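Local coordinates for uncharacterized protein (Yersinia pestis, PDB 4RGI), which is of unknown function but folds as a KTSC domain, a small alpha-beta sandwich of one antiparallel sheet and two helices, at residues Ser12-Ile17 / Arg57-Val62; Leu26-Arg31 / Gln47-Ala52. All blocks are in the same frame, centred on the assembly; numbering follows the deposited sequence.

Contact 1: residues Ser12-Ile17 / Arg57-Val62; sequences SRILSI and RFFDGV. With SO4 (sulfate ion), chain B.
Arg13 reaches from the loop ahead of its strand to grip Asp60 with both terminal nitrogens, one to each carboxylate oxygen. Arg13 NH1 lies 2.7 Å from Asp60 OD2, and Arg13 NH2 lies 2.9 Å from Asp60 OD1, both bonds nearly straight. The grip is not flat: the two planes stand 38° apart, and although both oxygens lie near the guanidinium plane, NH1 meets OD2 from above the carboxylate, whereas NH2 approaches OD1 on the syn side, though still tilted out of the plane. The bend at chi3 (62°) in the otherwise extended Arg13 chain turns the guanidinium to the helix. Arg13 NH2 also lies at the edge of the Phe59 ring, 3.9 Å from Phe59 CD2. Deeper in, Ile14 CD1 packs 4.1 Å from Phe59 CB. Asp60 OD1 has a second cationic partner in Lys64, which probably favours the ionised carboxylate. At the outer end, a sulfate, probably from the crystallisation liquor, accepts bonds from Ser12 N and OG and from Ser11, Ser54 and Gly56, bridging this loop to the start of the helix. Helix 55-63 is thereby packed on the N-terminal end of strand 14-20, with Ile14 also touching Phe49 of helix 43-51 and Ile28 of the adjacent strand 25-30.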
loop_
_atom_site.group_PDB
_atom_site.type_symbol
_atom_site.label_atom_id
_atom_site.label_comp_id
_atom_site.label_asym_id
_atom_site.label_seq_id
_atom_site.Cartn_x
_atom_site.Cartn_y
_atom_site.Cartn_z
ATOM N N SER A 12 -11.650 6.363 0.790
ATOM C CA SER A 12 -12.637 6.223 -0.269
ATOM C C SER A 12 -12.124 5.291 -1.370
ATOM O O SER A 12 -12.895 4.819 -2.202
ATOM C CB SER A 12 -13.002 7.590 -0.849
ATOM O OG SER A 12 -11.924 8.180 -1.552
ATOM N N ARG A 13 -10.826 5.013 -1.370
ATOM C CA ARG A 13 -10.254 4.221 -2.454
ATOM C C ARG A 13 -9.565 2.951 -1.992
ATOM O O ARG A 13 -9.416 2.002 -2.763
ATOM C CB ARG A 13 -9.271 5.075 -3.239
ATOM C CG ARG A 13 -9.940 6.258 -3.909
ATOM C CD ARG A 13 -8.944 7.295 -4.253
ATOM N NE ARG A 13 -7.957 6.798 -5.210
ATOM C CZ ARG A 13 -6.896 7.502 -5.582
ATOM N NH1 ARG A 13 -6.708 8.706 -5.063
ATOM N NH2 ARG A 13 -6.020 7.005 -6.452
ATOM N N ILE A 14 -9.138 2.935 -0.735
ATOM C CA ILE A 14 -8.323 1.838 -0.230
ATOM C C ILE A 14 -8.990 1.169 0.961
ATOM O O ILE A 14 -9.487 1.841 1.863
ATOM C CB ILE A 14 -6.913 2.350 0.144
ATOM C CG1 ILE A 14 -6.207 2.840 -1.129
ATOM C CG2 ILE A 14 -6.096 1.254 0.852
ATOM C CD1 ILE A 14 -4.941 3.682 -0.904
ATOM N N LEU A 15 -9.015 -0.160 0.957
ATOM C CA LEU A 15 -9.639 -0.914 2.044
ATOM C C LEU A 15 -8.660 -1.362 3.131
ATOM O O LEU A 15 -8.982 -1.327 4.319
ATOM C CB LEU A 15 -10.362 -2.138 1.481
ATOM C CG LEU A 15 -11.589 -1.877 0.609
ATOM C CD1 LEU A 15 -12.050 -3.174 -0.012
ATOM C CD2 LEU A 15 -12.710 -1.270 1.441
ATOM N N SER A 16 -7.464 -1.789 2.732
ATOM C CA SER A 16 -6.477 -2.275 3.689
ATOM C C SER A 16 -5.061 -2.212 3.111
ATOM O O SER A 16 -4.878 -2.208 1.901
ATOM C CB SER A 16 -6.777 -3.718 4.132
ATOM O OG SER A 16 -6.722 -4.623 3.035
ATOM N N ILE A 17 -4.080 -2.163 4.005
ATOM C CA ILE A 17 -2.677 -1.986 3.639
ATOM C C ILE A 17 -1.840 -2.890 4.494
ATOM O O ILE A 17 -2.005 -2.895 5.713
ATOM C CB ILE A 17 -2.199 -0.537 3.846
ATOM C CG1 ILE A 17 -2.997 0.436 2.985
ATOM C CG2 ILE A 17 -0.706 -0.396 3.513
ATOM C CD1 ILE A 17 -2.734 1.895 3.336
ATOM N N ARG A 57 -4.405 10.344 -1.356
ATOM C CA ARG A 57 -3.454 11.364 -1.769
ATOM C C ARG A 57 -2.038 10.859 -1.649
ATOM O O ARG A 57 -1.202 11.112 -2.522
ATOM C CB ARG A 57 -3.607 12.638 -0.936
ATOM C CG ARG A 57 -2.580 13.711 -1.313
ATOM C CD ARG A 57 -2.707 14.991 -0.470
ATOM N NE ARG A 57 -1.543 15.862 -0.641
ATOM C CZ ARG A 57 -1.465 16.822 -1.554
ATOM N NH1 ARG A 57 -2.486 17.048 -2.377
ATOM N NH2 ARG A 57 -0.364 17.560 -1.643
ATOM N N PHE A 58 -1.767 10.151 -0.558
ATOM C CA PHE A 58 -0.426 9.617 -0.345
ATOM C C PHE A 58 -0.127 8.553 -1.392
ATOM O O PHE A 58 0.953 8.533 -1.962
ATOM C CB PHE A 58 -0.262 9.037 1.056
ATOM C CG PHE A 58 1.147 8.609 1.364
ATOM C CD1 PHE A 58 1.609 7.359 0.985
ATOM C CD2 PHE A 58 2.003 9.462 2.019
ATOM C CE1 PHE A 58 2.900 6.969 1.250
ATOM C CE2 PHE A 58 3.300 9.076 2.290
ATOM C CZ PHE A 58 3.749 7.830 1.907
ATOM N N PHE A 59 -1.084 7.672 -1.653
ATOM C CA PHE A 59 -0.876 6.684 -2.703
ATOM C C PHE A 59 -0.557 7.375 -4.025
ATOM O O PHE A 59 0.397 7.024 -4.713
ATOM C CB PHE A 59 -2.085 5.786 -2.875
ATOM C CG PHE A 59 -1.999 4.907 -4.076
ATOM C CD1 PHE A 59 -1.082 3.873 -4.127
ATOM C CD2 PHE A 59 -2.813 5.120 -5.165
ATOM C CE1 PHE A 59 -0.997 3.059 -5.238
ATOM C CE2 PHE A 59 -2.733 4.307 -6.286
ATOM C CZ PHE A 59 -1.829 3.282 -6.330
ATOM N N ASP A 60 -1.350 8.377 -4.379
ATOM C CA ASP A 60 -1.143 9.063 -5.656
ATOM C C ASP A 60 0.206 9.766 -5.747
ATOM O O ASP A 60 0.835 9.781 -6.810
ATOM C CB ASP A 60 -2.255 10.090 -5.910
ATOM C CG ASP A 60 -3.551 9.453 -6.348
ATOM O OD1 ASP A 60 -3.502 8.321 -6.864
ATOM O OD2 ASP A 60 -4.619 10.087 -6.192
ATOM N N GLY A 61 0.662 10.339 -4.641
ATOM C CA GLY A 61 1.855 11.166 -4.671
ATOM C C GLY A 61 3.168 10.442 -4.447
ATOM O O GLY A 61 4.228 10.902 -4.904
ATOM N N VAL A 62 3.117 9.308 -3.751
ATOM C CA VAL A 62 4.340 8.668 -3.292
ATOM C C VAL A 62 4.533 7.251 -3.815
ATOM O O VAL A 62 5.663 6.814 -4.025
ATOM C CB VAL A 62 4.375 8.647 -1.755
ATOM C CG1 VAL A 62 5.660 8.043 -1.240
ATOM C CG2 VAL A 62 4.197 10.058 -1.224
HETATM S S SO4 B . -9.224 9.072 0.595
HETATM O O1 SO4 B . -9.390 8.736 -0.803
HETATM O O2 SO4 B . -10.490 8.822 1.273
HETATM O O3 SO4 B . -8.177 8.212 1.139
HETATM O O4 SO4 B . -8.851 10.488 0.744
#

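Contact 2: residues Leu26-Arg31 / Gln47-Ala52; sequences LEIQFR and QNFMSA
Phe49 drives its ring edge-first from helix 43-51 into the sheet, where Ile28 and Leu26 of strand 25-30 receive it. From CB, which points toward the strand, the side chain runs to CG placed anti to the backbone N (chi1 -159°), and this carries the ring away from the helix and down to the sheet. CB and CG make no close approach to the strand; the touching begins farther out, along one side of the ring. Phe49 CD2 comes to 4.1 Å from Leu26 CD2. The next atom, Phe49 CE2, is shared between the two aliphatic side chains: it lies 4.1 Å from Leu26 CD2 and only 3.6 Å from Ile28 CD1, the closest approach of the contact. At the tip, Phe49 CZ lies 4.0 Å from Ile28 CD1. Ile28 CD1 is in the plane of the ring, and Leu26 CD2 is near that plane, so both methyls meet ring C-H edges and neither is laid over a face.

On the strand, the CB of Ile28 points neither at the helix nor away from it, but the extended CG1 branch (chi2 -179°) brings CD1 up to the ring. The other branch serves a neighbour: Ile28 CG2 sits 3.6 Å above the plane of the Phe30 ring, offset toward the rim. The contact is wholly apolar and buried. Around it, Ile17 of strand 14-20 also touches Phe49, and the ring of Phe58 from helix 55-63 meets that of Phe49 with planes about 20° apart. Leu26 and Ile28, two residues apart on one strand, belong to the same face of the sheet, and an aromatic residue of the helix packs across both. This is the core packing of a two-layer alpha-beta sandwich, here joining helix 43-51 to the central strand of the KTSC domain.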
loop_
_atom_site.group_PDB
_atom_site.type_symbol
_atom_site.label_atom_id
_atom_site.label_comp_id
_atom_site.label_asym_id
_atom_site.label_seq_id
_atom_site.Cartn_x
_atom_site.Cartn_y
_atom_site.Cartn_z
ATOM N N LEU A 26 4.928 -3.948 -0.154
ATOM C CA LEU A 26 3.749 -3.244 0.313
ATOM C C LEU A 26 2.536 -3.826 -0.385
ATOM O O LEU A 26 2.561 -3.978 -1.592
ATOM C CB LEU A 26 3.865 -1.759 -0.005
ATOM C CG LEU A 26 2.700 -0.863 0.368
ATOM C CD1 LEU A 26 2.684 -0.604 1.868
ATOM C CD2 LEU A 26 2.866 0.415 -0.381
ATOM N N GLU A 27 1.482 -4.159 0.358
ATOM C CA GLU A 27 0.296 -4.729 -0.271
ATOM C C GLU A 27 -0.885 -3.802 -0.045
ATOM O O GLU A 27 -1.167 -3.408 1.084
ATOM C CB GLU A 27 0.010 -6.127 0.280
ATOM C CG GLU A 27 -0.975 -6.933 -0.539
ATOM C CD GLU A 27 -1.008 -8.399 -0.104
ATOM O OE1 GLU A 27 -0.140 -9.180 -0.538
ATOM O OE2 GLU A 27 -1.884 -8.747 0.702
ATOM N N ILE A 28 -1.559 -3.439 -1.128
ATOM C CA ILE A 28 -2.665 -2.497 -1.043
ATOM C C ILE A 28 -3.919 -3.150 -1.606
ATOM O O ILE A 28 -3.917 -3.592 -2.744
ATOM C CB ILE A 28 -2.394 -1.212 -1.830
ATOM C CG1 ILE A 28 -1.072 -0.574 -1.387
ATOM C CG2 ILE A 28 -3.565 -0.235 -1.628
ATOM C CD1 ILE A 28 -0.766 0.722 -2.107
ATOM N N GLN A 29 -4.976 -3.221 -0.809
ATOM C CA GLN A 29 -6.250 -3.685 -1.330
ATOM C C GLN A 29 -7.150 -2.485 -1.648
ATOM O O GLN A 29 -7.514 -1.727 -0.756
ATOM C CB GLN A 29 -6.910 -4.619 -0.327
ATOM C CG GLN A 29 -8.312 -5.035 -0.708
ATOM C CD GLN A 29 -8.930 -5.919 0.335
ATOM O OE1 GLN A 29 -8.675 -5.770 1.531
ATOM N NE2 GLN A 29 -9.760 -6.856 -0.113
ATOM N N PHE A 30 -7.480 -2.306 -2.922
ATOM C CA PHE A 30 -8.310 -1.186 -3.365
ATOM C C PHE A 30 -9.808 -1.530 -3.334
ATOM O O PHE A 30 -10.184 -2.691 -3.438
ATOM C CB PHE A 30 -7.910 -0.761 -4.777
ATOM C CG PHE A 30 -6.506 -0.243 -4.879
ATOM C CD1 PHE A 30 -5.463 -1.081 -5.226
ATOM C CD2 PHE A 30 -6.235 1.088 -4.636
ATOM C CE1 PHE A 30 -4.172 -0.589 -5.319
ATOM C CE2 PHE A 30 -4.960 1.575 -4.721
ATOM C CZ PHE A 30 -3.926 0.741 -5.058
ATOM N N ARG A 31 -10.660 -0.519 -3.201
ATOM C CA ARG A 31 -12.100 -0.761 -3.141
ATOM C C ARG A 31 -12.650 -1.471 -4.377
ATOM O O ARG A 31 -13.270 -2.535 -4.262
ATOM C CB ARG A 31 -12.854 0.552 -2.947
ATOM C CG ARG A 31 -12.732 1.108 -1.554
ATOM C CD ARG A 31 -13.952 1.911 -1.176
ATOM N NE ARG A 31 -13.868 2.331 0.216
ATOM C CZ ARG A 31 -14.551 1.774 1.207
ATOM N NH1 ARG A 31 -15.388 0.773 0.962
ATOM N NH2 ARG A 31 -14.403 2.227 2.445
ATOM N N GLN A 47 5.387 3.590 6.891
ATOM C CA GLN A 47 5.002 4.328 8.088
ATOM C C GLN A 47 4.303 5.637 7.727
ATOM O O GLN A 47 3.259 5.949 8.277
ATOM C CB GLN A 47 6.225 4.604 8.964
ATOM C CG GLN A 47 6.799 3.380 9.642
ATOM C CD GLN A 47 8.059 3.732 10.388
ATOM O OE1 GLN A 47 8.652 4.785 10.147
ATOM N NE2 GLN A 47 8.471 2.872 11.309
ATOM N N ASN A 48 4.865 6.393 6.790
ATOM C CA ASN A 48 4.231 7.633 6.345
ATOM C C ASN A 48 2.863 7.420 5.683
ATOM O O ASN A 48 1.976 8.258 5.798
ATOM C CB ASN A 48 5.133 8.383 5.370
ATOM C CG ASN A 48 6.353 8.971 6.043
ATOM O OD1 ASN A 48 6.417 9.087 7.274
ATOM N ND2 ASN A 48 7.334 9.353 5.233
ATOM N N PHE A 49 2.723 6.316 4.968
ATOM C CA PHE A 49 1.457 5.913 4.359
ATOM C C PHE A 49 0.406 5.752 5.439
ATOM O O PHE A 49 -0.704 6.263 5.324
ATOM C CB PHE A 49 1.636 4.592 3.608
ATOM C CG PHE A 49 0.584 4.299 2.540
ATOM C CD1 PHE A 49 -0.472 5.156 2.276
ATOM C CD2 PHE A 49 0.690 3.138 1.791
ATOM C CE1 PHE A 49 -1.406 4.853 1.274
ATOM C CE2 PHE A 49 -0.238 2.819 0.788
ATOM C CZ PHE A 49 -1.300 3.681 0.538
HETATM N N MSE A 50 0.767 5.049 6.504
HETATM C CA MSE A 50 -0.195 4.750 7.562
HETATM C C MSE A 50 -0.574 6.003 8.346
HETATM O O MSE A 50 -1.683 6.095 8.873
HETATM C CB MSE A 50 0.353 3.679 8.508
HETATM C CG MSE A 50 0.574 2.325 7.844
HETATM SE SE MSE A 50 -0.928 1.670 6.738
HETATM C CE MSE A 50 -2.219 1.224 8.119
ATOM N N SER A 51 0.334 6.973 8.400
ATOM C CA SER A 51 0.068 8.215 9.126
ATOM C C SER A 51 -0.578 9.302 8.298
ATOM O O SER A 51 -0.968 10.330 8.839
ATOM C CB SER A 51 1.366 8.765 9.712
ATOM O OG SER A 51 1.930 7.823 10.591
ATOM N N ALA A 52 -0.677 9.102 6.991
ATOM C CA ALA A 52 -1.194 10.145 6.110
ATOM C C ALA A 52 -2.631 10.512 6.453
ATOM O O ALA A 52 -3.436 9.647 6.804
ATOM C CB ALA A 52 -1.121 9.699 4.652
#

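In the fold
From the N terminus, the chain first supplies residues 12-17, the sheet-side half of contact 1, then turns back as strand 25-30 for the corresponding half of contact 2. After strand 34-39 it leaves the sheet for helix 43-51, which closes the loop of contact 2; helix 55-63 follows and closes the longer loop of contact 1. Contact 2 is therefore nested inside contact 1. Strands 14-20 and 25-30 are antiparallel neighbours, bonded through Leu15 N and Gln29 O at a classic beta bulge, and the two helices also touch each other. The helices are tied to the two strands in reverse order, which is why the contacts nest, before strand 69-72 completes the sheet.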